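Local coordinates for protein acylphosphatase (Bacillus subtilis, PDB 3BR8) that catalyses the hydrolysis of acyl phosphates, releasing a carboxylate and inorganic phosphate, at residues A[62-65]-A[66-69]. Numbering follows the deposited sequence.
Sequences NGSP and FSKV
Ser67 reaches back to Ser64 and grips its carbonyl oxygen twice. The backbone bond, Ser67 N to Ser64 O, measures 3.1 Å with an N-H...O angle of 155°. Its donor stands above the carbonyl plane, 41° out of it. The hydroxyl of the same residue supplies the second bond, Ser67 OG to Ser64 O at 2.7 Å, on a lone pair, so the two donors approach from different directions. A chi1 of 77° sets OG between Ser67's own backbone N and carbonyl carbon, which brings it to Ser64 O, in the plane of that carbonyl and 3.0 Å from Ser64 N. Replacing Ser67 with an alanine would probably leave Ser64 O with the main-chain N-H as its sole donor from this turn and the turn less firmly closed. Residues Ser64 to Ser67 form a type II beta turn, with Pro65 and Phe66 at its corners; it links helix 50-62 to strand 68-77 in the ferredoxin-like alpha+beta sandwich of the acylphosphatases. Phe66 takes the positive phi of the third turn position. Its CG is anti to the carbonyl carbon, and the ring lies obliquely against the Pro65 main chain, while Pro65 CB meets Phe66 CD1 at 4.0 Å. Gly63, also at positive phi, which itself favours glycine, leaves the helix just before the turn; a CB built on it would fall 2.2 Å from Ser67 OG, a clash. The Ser64 side chain packs alongside, its OG 3.4 Å from Ser67 CB, but its hydrogen bond goes to the carbonyl of Val15, in the loop preceding helix 17-27. On that helix, Phe17 touches both serines. A water lies 2.9 Å from both Asn62 O and Ser67 O and can bridge the two carbonyls.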
loop_
_atom_site.group_PDB
_atom_site.type_symbol
_atom_site.label_atom_id
_atom_site.label_comp_id
_atom_site.label_asym_id
_atom_site.label_seq_id
_atom_site.Cartn_x
_atom_site.Cartn_y
_atom_site.Cartn_z
ATOM N N ASN A 62 -9.809 -2.534 3.746
ATOM C CA ASN A 62 -10.422 -2.402 5.074
ATOM C C ASN A 62 -9.989 -1.137 5.820
ATOM O O ASN A 62 -10.734 -0.594 6.651
ATOM C CB ASN A 62 -10.154 -3.649 5.919
ATOM C CG ASN A 62 -10.815 -4.887 5.353
ATOM O OD1 ASN A 62 -11.929 -4.829 4.828
ATOM N ND2 ASN A 62 -10.131 -6.018 5.456
ATOM N N GLY A 63 -8.777 -0.677 5.538
ATOM C CA GLY A 63 -8.317 0.615 6.035
ATOM C C GLY A 63 -7.973 0.675 7.505
ATOM O O GLY A 63 -8.006 -0.333 8.218
ATOM N N SER A 64 -7.642 1.892 7.929
ATOM C CA SER A 64 -7.317 2.241 9.304
ATOM C C SER A 64 -8.576 2.799 9.975
ATOM O O SER A 64 -9.547 3.115 9.287
ATOM C CB SER A 64 -6.229 3.318 9.282
ATOM O OG SER A 64 -6.684 4.455 8.551
ATOM N N PRO A 65 -8.563 2.946 11.316
ATOM C CA PRO A 65 -9.710 3.578 11.980
ATOM C C PRO A 65 -10.053 4.957 11.412
ATOM O O PRO A 65 -9.163 5.776 11.157
ATOM C CB PRO A 65 -9.268 3.659 13.447
ATOM C CG PRO A 65 -8.310 2.496 13.583
ATOM C CD PRO A 65 -7.545 2.509 12.294
ATOM N N PHE A 66 -11.352 5.171 11.200
ATOM C CA PHE A 66 -11.922 6.412 10.649
ATOM C C PHE A 66 -11.698 6.626 9.158
ATOM O O PHE A 66 -12.217 7.579 8.594
ATOM C CB PHE A 66 -11.514 7.649 11.464
ATOM C CG PHE A 66 -11.882 7.534 12.907
ATOM C CD1 PHE A 66 -10.914 7.230 13.850
ATOM C CD2 PHE A 66 -13.215 7.649 13.315
ATOM C CE1 PHE A 66 -11.258 7.066 15.188
ATOM C CE2 PHE A 66 -13.564 7.497 14.642
ATOM C CZ PHE A 66 -12.582 7.200 15.580
ATOM N N SER A 67 -10.936 5.739 8.521
ATOM C CA SER A 67 -10.744 5.822 7.076
ATOM C C SER A 67 -11.954 5.281 6.334
ATOM O O SER A 67 -12.727 4.486 6.872
ATOM C CB SER A 67 -9.487 5.063 6.652
ATOM O OG SER A 67 -9.700 3.655 6.645
ATOM N N LYS A 68 -12.120 5.741 5.097
ATOM C CA LYS A 68 -13.038 5.107 4.162
ATOM C C LYS A 68 -12.398 5.049 2.785
ATOM O O LYS A 68 -12.164 6.086 2.157
ATOM C CB LYS A 68 -14.380 5.845 4.101
ATOM C CG LYS A 68 -15.419 5.140 3.234
ATOM C CD LYS A 68 -16.690 5.954 3.110
ATOM N N VAL A 69 -12.099 3.833 2.335
ATOM C CA VAL A 69 -11.543 3.606 0.999
ATOM C C VAL A 69 -12.675 3.582 -0.024
ATOM O O VAL A 69 -13.553 2.717 0.035
ATOM C CB VAL A 69 -10.734 2.288 0.930
ATOM C CG1 VAL A 69 -10.284 1.988 -0.490
ATOM C CG2 VAL A 69 -9.531 2.367 1.855
HETATM O O HOH W 1 -12.116 1.731 7.558
#